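Local coordinates for protein citrinin polyketide synthase (Monascus purpureus, PDB 5MPT) that builds the polyketide precursor of the mycotoxin citrinin from malonyl-CoA units, the part described here being the domain that adds methyl groups to carbon with S-adenosylmethionine as donor, at residues A[99-104]-A[112-117]; A[158-163]-A[328-333]. All blocks are in the same frame, centred on the assembly; numbering follows the deposited sequence.

Interaction 1. Residues A[99-104]-A[112-117]; sequences ARLIDI and TSVPVS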
ATOM      1  N   ALA A  99      14.893 -13.524 -12.061  1.00 33.80           N
ATOM      2  CA  ALA A  99      14.498 -14.917 -12.176  1.00 35.34           C
ATOM      3  C   ALA A  99      15.487 -15.720 -13.002  1.00 35.30           C
ATOM      4  O   ALA A  99      15.293 -16.928 -13.174  1.00 34.14           O
ATOM      5  CB  ALA A  99      13.107 -15.018 -12.803  1.00 38.22           C
ATOM      6  N   ARG A 100      16.523 -15.061 -13.525  1.00 36.37           N
ATOM      7  CA  ARG A 100      17.617 -15.702 -14.248  1.00 37.77           C
ATOM      8  C   ARG A 100      17.156 -16.322 -15.565  1.00 36.99           C
ATOM      9  O   ARG A 100      17.768 -17.269 -16.057  1.00 38.76           O
ATOM     10  CB  ARG A 100      18.320 -16.740 -13.371  1.00 41.74           C
ATOM     11  CG  ARG A 100      18.908 -16.147 -12.082  1.00 48.03           C
ATOM     12  CD  ARG A 100      19.821 -14.936 -12.336  1.00 54.20           C
ATOM     13  NE  ARG A 100      20.912 -15.220 -13.277  1.00 59.80           N
ATOM     14  CZ  ARG A 100      21.115 -14.607 -14.443  1.00 64.96           C
ATOM     15  NH1 ARG A 100      20.312 -13.635 -14.867  1.00 64.84           N
ATOM     16  NH2 ARG A 100      22.150 -14.962 -15.198  1.00 68.75           N
ATOM     17  N   LEU A 101      16.096 -15.778 -16.163  1.00 33.85           N
ATOM     18  CA  LEU A 101      15.703 -16.212 -17.494  1.00 32.26           C
ATOM     19  C   LEU A 101      16.397 -15.413 -18.576  1.00 33.19           C
ATOM     20  O   LEU A 101      16.605 -15.930 -19.682  1.00 32.26           O
ATOM     21  CB  LEU A 101      14.189 -16.090 -17.680  1.00 31.25           C
ATOM     22  CG  LEU A 101      13.363 -16.979 -16.757  1.00 32.53           C
ATOM     23  CD1 LEU A 101      11.893 -16.645 -16.930  1.00 32.16           C
ATOM     24  CD2 LEU A 101      13.633 -18.464 -17.063  1.00 34.65           C
ATOM     25  N   ILE A 102      16.736 -14.155 -18.292  1.00 33.78           N
ATOM     26  CA  ILE A 102      17.456 -13.317 -19.237  1.00 34.48           C
ATOM     27  C   ILE A 102      18.661 -12.710 -18.536  1.00 36.09           C
ATOM     28  O   ILE A 102      18.721 -12.624 -17.306  1.00 35.14           O
ATOM     29  CB  ILE A 102      16.581 -12.195 -19.844  1.00 34.26           C
ATOM     30  CG1 ILE A 102      16.083 -11.227 -18.743  1.00 32.21           C
ATOM     31  CG2 ILE A 102      15.433 -12.802 -20.643  1.00 35.82           C
ATOM     32  CD1 ILE A 102      15.323 -10.025 -19.279  1.00 28.22           C
ATOM     33  N   ASP A 103      19.634 -12.320 -19.352  1.00 41.04           N
ATOM     34  CA  ASP A 103      20.697 -11.409 -18.973  1.00 45.77           C
ATOM     35  C   ASP A 103      20.497 -10.122 -19.755  1.00 46.20           C
ATOM     36  O   ASP A 103      20.188 -10.148 -20.955  1.00 41.39           O
ATOM     37  CB  ASP A 103      22.085 -11.991 -19.265  1.00 51.41           C
ATOM     38  CG  ASP A 103      22.381 -13.253 -18.456  1.00 57.79           C
ATOM     39  OD1 ASP A 103      22.304 -13.214 -17.194  1.00 53.63           O
ATOM     40  OD2 ASP A 103      22.693 -14.287 -19.092  1.00 66.84           O
ATOM     41  N   ILE A 104      20.648  -9.004 -19.066  1.00 53.12           N
ATOM     42  CA  ILE A 104      20.529  -7.687 -19.671  1.00 57.73           C
ATOM     43  C   ILE A 104      21.921  -7.081 -19.741  1.00 61.36           C
ATOM     44  O   ILE A 104      22.720  -7.227 -18.808  1.00 62.83           O
ATOM     45  CB  ILE A 104      19.561  -6.791 -18.873  1.00 56.27           C
ATOM     46  CG1 ILE A 104      18.162  -7.414 -18.869  1.00 56.10           C
ATOM     47  CG2 ILE A 104      19.503  -5.400 -19.469  1.00 53.59           C
ATOM     48  CD1 ILE A 104      17.190  -6.756 -17.929  1.00 53.66           C
ATOM     49  N   THR A 112      19.229 -16.883 -21.009  1.00 41.51           N
ATOM     50  CA  THR A 112      20.156 -17.693 -20.233  1.00 39.31           C
ATOM     51  C   THR A 112      19.932 -19.168 -20.546  1.00 40.92           C
ATOM     52  O   THR A 112      19.105 -19.531 -21.383  1.00 39.18           O
ATOM     53  CB  THR A 112      19.966 -17.487 -18.737  1.00 37.82           C
ATOM     54  OG1 THR A 112      18.703 -18.045 -18.361  1.00 37.74           O
ATOM     55  CG2 THR A 112      20.020 -16.020 -18.353  1.00 36.00           C
ATOM     56  N   SER A 113      20.634 -20.037 -19.823  1.00 43.93           N
ATOM     57  CA  SER A 113      20.430 -21.476 -19.892  1.00 42.85           C
ATOM     58  C   SER A 113      19.317 -21.959 -18.975  1.00 40.72           C
ATOM     59  O   SER A 113      19.017 -23.155 -18.969  1.00 41.85           O
ATOM     60  CB  SER A 113      21.721 -22.196 -19.522  1.00 41.67           C
ATOM     61  OG  SER A 113      22.119 -21.791 -18.228  1.00 40.59           O
ATOM     62  N   VAL A 114      18.704 -21.077 -18.195  1.00 38.45           N
ATOM     63  CA  VAL A 114      17.720 -21.507 -17.206  1.00 37.17           C
ATOM     64  C   VAL A 114      16.382 -21.793 -17.878  1.00 36.98           C
ATOM     65  O   VAL A 114      15.787 -20.888 -18.479  1.00 34.76           O
ATOM     66  CB  VAL A 114      17.538 -20.458 -16.102  1.00 37.61           C
ATOM     67  CG1 VAL A 114      16.511 -20.935 -15.079  1.00 37.93           C
ATOM     68  CG2 VAL A 114      18.872 -20.151 -15.441  1.00 37.44           C
ATOM     69  N   PRO A 115      15.837 -23.000 -17.751  1.00 39.94           N
ATOM     70  CA  PRO A 115      14.544 -23.280 -18.374  1.00 37.22           C
ATOM     71  C   PRO A 115      13.393 -22.577 -17.663  1.00 37.14           C
ATOM     72  O   PRO A 115      13.364 -22.423 -16.433  1.00 34.00           O
ATOM     73  CB  PRO A 115      14.434 -24.807 -18.291  1.00 38.86           C
ATOM     74  CG  PRO A 115      15.232 -25.170 -17.135  1.00 43.15           C
ATOM     75  CD  PRO A 115      16.360 -24.173 -17.033  1.00 44.13           C
ATOM     76  N   VAL A 116      12.472 -22.078 -18.489  1.00 40.30           N
ATOM     77  CA  VAL A 116      11.181 -21.612 -18.013  1.00 40.69           C
ATOM     78  C   VAL A 116      10.475 -22.749 -17.293  1.00 40.23           C
ATOM     79  O   VAL A 116      10.584 -23.920 -17.677  1.00 37.41           O
ATOM     80  CB  VAL A 116      10.357 -21.099 -19.207  1.00 40.64           C
ATOM     81  CG1 VAL A 116       8.935 -20.760 -18.795  1.00 43.91           C
ATOM     82  CG2 VAL A 116      11.039 -19.904 -19.806  1.00 38.16           C
ATOM     83  N   SER A 117       9.739 -22.410 -16.245  1.00 43.99           N
ATOM     84  CA  SER A 117       8.962 -23.415 -15.541  1.00 43.94           C
ATOM     85  C   SER A 117       7.943 -24.049 -16.479  1.00 39.68           C
ATOM     86  O   SER A 117       7.377 -23.382 -17.350  1.00 37.78           O
ATOM     87  CB  SER A 117       8.251 -22.793 -14.346  1.00 45.81           C
ATOM     88  OG  SER A 117       7.266 -23.685 -13.860  1.00 46.61           O
TER

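Interaction 2. Residues A[158-163]-A[328-333]; sequences DGLQLI and GLLEGW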
ATOM      1  N   ASP A 158      -7.051  -2.300 -20.319  1.00 35.19           N
ATOM      2  CA  ASP A 158      -6.520  -1.346 -19.358  1.00 35.10           C
ATOM      3  C   ASP A 158      -6.552  -1.952 -17.956  1.00 32.33           C
ATOM      4  O   ASP A 158      -7.584  -2.476 -17.515  1.00 31.40           O
ATOM      5  CB  ASP A 158      -7.308  -0.035 -19.405  1.00 35.50           C
ATOM      6  CG  ASP A 158      -6.793   0.967 -18.411  1.00 36.63           C
ATOM      7  OD1 ASP A 158      -5.765   1.611 -18.703  1.00 37.06           O
ATOM      8  OD2 ASP A 158      -7.379   1.062 -17.325  1.00 38.74           O
ATOM      9  N   GLY A 159      -5.413  -1.889 -17.259  1.00 30.79           N
ATOM     10  CA  GLY A 159      -5.326  -2.476 -15.935  1.00 32.22           C
ATOM     11  C   GLY A 159      -6.361  -1.931 -14.968  1.00 33.79           C
ATOM     12  O   GLY A 159      -7.006  -2.689 -14.243  1.00 31.67           O
ATOM     13  N   LEU A 160      -6.550  -0.610 -14.963  1.00 34.93           N
ATOM     14  CA  LEU A 160      -7.515  -0.014 -14.047  1.00 34.94           C
ATOM     15  C   LEU A 160      -8.921  -0.526 -14.324  1.00 33.76           C
ATOM     16  O   LEU A 160      -9.662  -0.863 -13.391  1.00 34.57           O
ATOM     17  CB  LEU A 160      -7.472   1.510 -14.169  1.00 36.08           C
ATOM     18  CG  LEU A 160      -8.255   2.257 -13.093  1.00 37.49           C
ATOM     19  CD1 LEU A 160      -7.635   1.997 -11.761  1.00 38.22           C
ATOM     20  CD2 LEU A 160      -8.260   3.736 -13.424  1.00 37.64           C
ATOM     21  N   GLN A 161      -9.289  -0.624 -15.605  1.00 35.31           N
ATOM     22  CA  GLN A 161     -10.594  -1.162 -15.976  1.00 41.12           C
ATOM     23  C   GLN A 161     -10.735  -2.626 -15.548  1.00 41.29           C
ATOM     24  O   GLN A 161     -11.781  -3.028 -15.027  1.00 41.06           O
ATOM     25  CB  GLN A 161     -10.807  -0.998 -17.487  1.00 49.04           C
ATOM     26  CG  GLN A 161     -12.247  -1.192 -17.948  1.00 59.71           C
ATOM     27  CD  GLN A 161     -12.703  -2.644 -17.886  1.00 72.39           C
ATOM     28  OE1 GLN A 161     -11.933  -3.564 -18.172  1.00 76.86           O
ATOM     29  NE2 GLN A 161     -13.959  -2.854 -17.505  1.00 77.64           N
ATOM     30  N   LEU A 162      -9.698  -3.442 -15.755  1.00 41.77           N
ATOM     31  CA  LEU A 162      -9.804  -4.860 -15.403  1.00 42.19           C
ATOM     32  C   LEU A 162     -10.114  -5.048 -13.934  1.00 40.82           C
ATOM     33  O   LEU A 162     -10.925  -5.905 -13.558  1.00 41.27           O
ATOM     34  CB  LEU A 162      -8.506  -5.596 -15.717  1.00 45.08           C
ATOM     35  CG  LEU A 162      -8.252  -6.056 -17.144  1.00 48.77           C
ATOM     36  CD1 LEU A 162      -6.981  -6.862 -17.121  1.00 45.98           C
ATOM     37  CD2 LEU A 162      -9.414  -6.872 -17.702  1.00 55.18           C
ATOM     38  N   ILE A 163      -9.430  -4.289 -13.085  1.00 37.65           N
ATOM     39  CA  ILE A 163      -9.557  -4.461 -11.650  1.00 35.55           C
ATOM     40  C   ILE A 163     -10.891  -3.920 -11.163  1.00 38.85           C
ATOM     41  O   ILE A 163     -11.616  -4.581 -10.417  1.00 42.79           O
ATOM     42  CB  ILE A 163      -8.377  -3.770 -10.949  1.00 32.53           C
ATOM     43  CG1 ILE A 163      -7.050  -4.372 -11.436  1.00 31.75           C
ATOM     44  CG2 ILE A 163      -8.549  -3.813  -9.465  1.00 34.77           C
ATOM     45  CD1 ILE A 163      -5.830  -3.577 -10.987  1.00 31.62           C
ATOM     46  N   GLY A 328       1.880  -1.614 -11.165  1.00 26.14           N
ATOM     47  CA  GLY A 328       2.690  -0.930 -12.134  1.00 26.14           C
ATOM     48  C   GLY A 328       1.984  -0.701 -13.449  1.00 27.52           C
ATOM     49  O   GLY A 328       2.441   0.131 -14.239  1.00 29.30           O
ATOM     50  N   LEU A 329       0.856  -1.376 -13.679  1.00 25.66           N
ATOM     51  CA  LEU A 329       0.032  -1.158 -14.858  1.00 25.33           C
ATOM     52  C   LEU A 329      -0.801   0.112 -14.773  1.00 26.47           C
ATOM     53  O   LEU A 329      -1.428   0.478 -15.783  1.00 30.18           O
ATOM     54  CB  LEU A 329      -0.942  -2.313 -15.066  1.00 25.18           C
ATOM     55  CG  LEU A 329      -0.406  -3.680 -15.465  1.00 29.54           C
ATOM     56  CD1 LEU A 329      -1.525  -4.679 -15.391  1.00 28.20           C
ATOM     57  CD2 LEU A 329       0.152  -3.600 -16.876  1.00 34.44           C
ATOM     58  N   LEU A 330      -0.831   0.772 -13.615  1.00 27.36           N
ATOM     59  CA  LEU A 330      -1.780   1.840 -13.342  1.00 29.50           C
ATOM     60  C   LEU A 330      -1.059   3.178 -13.307  1.00 31.02           C
ATOM     61  O   LEU A 330      -0.017   3.315 -12.652  1.00 31.07           O
ATOM     62  CB  LEU A 330      -2.492   1.592 -12.014  1.00 31.77           C
ATOM     63  CG  LEU A 330      -3.127   0.205 -11.933  1.00 35.37           C
ATOM     64  CD1 LEU A 330      -3.676  -0.060 -10.542  1.00 34.53           C
ATOM     65  CD2 LEU A 330      -4.228   0.039 -12.981  1.00 38.13           C
ATOM     66  N   GLU A 331      -1.655   4.172 -13.978  1.00 33.62           N
ATOM     67  CA  GLU A 331      -1.075   5.511 -14.016  1.00 32.39           C
ATOM     68  C   GLU A 331      -0.790   6.048 -12.621  1.00 32.09           C
ATOM     69  O   GLU A 331       0.175   6.800 -12.434  1.00 29.55           O
ATOM     70  CB  GLU A 331      -2.014   6.463 -14.766  1.00 35.70           C
ATOM     71  CG  GLU A 331      -2.234   6.177 -16.238  1.00 45.38           C
ATOM     72  CD  GLU A 331      -2.734   7.398 -16.985  1.00 57.53           C
ATOM     73  OE1 GLU A 331      -2.543   8.519 -16.469  1.00 66.82           O
ATOM     74  OE2 GLU A 331      -3.318   7.249 -18.077  1.00 57.38           O
ATOM     75  N   GLY A 332      -1.601   5.667 -11.632  1.00 32.22           N
ATOM     76  CA  GLY A 332      -1.462   6.144 -10.258  1.00 31.85           C
ATOM     77  C   GLY A 332      -0.206   5.693  -9.551  1.00 29.05           C
ATOM     78  O   GLY A 332       0.097   6.221  -8.481  1.00 29.21           O
ATOM     79  N   TRP A 333       0.513   4.720 -10.108  1.00 26.42           N
ATOM     80  CA  TRP A 333       1.743   4.185  -9.537  1.00 24.27           C
ATOM     81  C   TRP A 333       2.979   4.918 -10.019  1.00 25.27           C
ATOM     82  O   TRP A 333       4.079   4.646  -9.511  1.00 26.72           O
ATOM     83  CB  TRP A 333       1.862   2.709  -9.930  1.00 24.36           C
ATOM     84  CG  TRP A 333       2.801   1.811  -9.171  1.00 26.05           C
ATOM     85  CD1 TRP A 333       3.901   1.151  -9.664  1.00 27.40           C
ATOM     86  CD2 TRP A 333       2.679   1.408  -7.804  1.00 26.62           C
ATOM     87  NE1 TRP A 333       4.469   0.363  -8.684  1.00 27.32           N
ATOM     88  CE2 TRP A 333       3.744   0.517  -7.531  1.00 27.46           C
ATOM     89  CE3 TRP A 333       1.775   1.719  -6.781  1.00 25.59           C
ATOM     90  CZ2 TRP A 333       3.932  -0.055  -6.281  1.00 28.35           C
ATOM     91  CZ3 TRP A 333       1.962   1.151  -5.560  1.00 25.50           C
ATOM     92  CH2 TRP A 333       3.035   0.267  -5.314  1.00 27.12           C
TER
HETATM   93  O   HOH W   1      -2.661  -0.782 -17.807  1.00 29.31           O

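Interaction 1. Residues A[99-104]-A[112-117]
Thr112 leads the chain out of a β-hairpin by forming an ST turn, and its side chain meets Arg100 just where helix 86-98 ends in a Schellman motif. The hairpin of strands 102-105 and 108-111, after that helix, is consistent with the wing of a winged helix-turn-helix domain. From CB, which faces the other segment, the threonine side chain divides. Its OG1, placed between the backbone N and the carbonyl carbon (chi1 69°), donates to Arg100 O at 2.6 Å while tilted 28° from that carbonyl plane. The same oxygen accepts from Val114 N at 3.0 Å, so one hydroxyl closes its own turn and ties it to the helix end. The backbone adds a nearly straight bond, Thr112 N to Leu101 O, 3.1 Å with an angle of 169° at the hydrogen. Arg111 NH1 is a second donor to Leu101 O and also reaches Val114 O, which stitches the bend further.

The methyl branch, CG2, goes to the polar side of the contact and packs 3.3 Å from Asp103 OD2. Threonine thus offers a hydroxyl to a helix terminus and a methyl to a salt bridge. In that bridge Arg100, its chain bent at chi2 and chi3, curls back until NH2 meets the syn lone pair of Asp103 OD1 at 2.7 Å, almost in the guanidinium plane. The apolar side belongs to Leu101, whose CB points away but whose CD2 returns to Val116 CG2 at 4.0 Å; both residues also pack on Val57 of helix 40-62. β-Branched Val114 suits the extended chain after the turn, and its CG2 lies 3.1 Å from Arg100 O, the carbonyl oxygen already holding the threonine hydroxyl.

Interaction 2. Residues A[158-163]-A[328-333]
The peptide group joining Gly159 to Leu160 carries Leu330 on one face: methyl CD2 stands almost squarely above the plane, 3.1 Å from Leu160 N and 3.5 Å from Gly159 C. A second flat group, the carboxylate of Asp158, serves the helix instead. Its OD2 is met on the anti side, 15° out of the plane, by Gln161 N at 3.1 Å. That is the capping bond of an N-cap residue, and aspartate suits the place because a short carboxylate can turn back onto a backbone N-H of the first turn.

Here the start of helix 159-164 packs against the loop that follows helix 321-327 in the methyltransferase domain. Leu330 is the wedge. Its CG lies anti to the carbonyl carbon (chi1 -53°), which sends the forked end toward the helix although CB does not point there. CD2 also meets Leu160 CB at 3.8 Å, the two side chains crossing at about a right angle, while CD1 reaches Ile163 CD1 at 4.1 Å, one turn further along the helix. A branched leucine can therefore touch backbone and two apolar side chains together. Gly159, lacking a side chain, lets its CA come within 5.6 Å of Leu329 CA. The Leu329 side chain itself packs on Phe149, Cys152 and Ile153 of helix 149-154.

A single water bridges the backbones, accepting from Gly159 N at 3.0 Å and donating to Leu329 O at 2.7 Å. Between the two segments, then, cohesion is apolar apart from this bridge: the water satisfies a first-turn N-H and a loop carbonyl that do not meet directly, and the rest is methyl packing over the helix start.

Interactions 1 and 2 occur in series along the chain and do not touch: their centres are 27 Å apart and their nearest atoms about 17 Å. Interaction 1 is local, joining segments a short hairpin apart near the periphery, with its centre about 30 Å from that of the chain and away from the catalytic residues. Interaction 2 brings together segments 165 residues apart, much deeper in the domain. There the side chain of Leu330 is about 7 Å from that of the active-site residue Tyr177 and about 10 Å from that of catalytic His289, while the Leu160 side chain lies about 9 Å from the bound S-adenosylhomocysteine. Interaction 2 thus belongs to the surroundings of the methyl-transfer site.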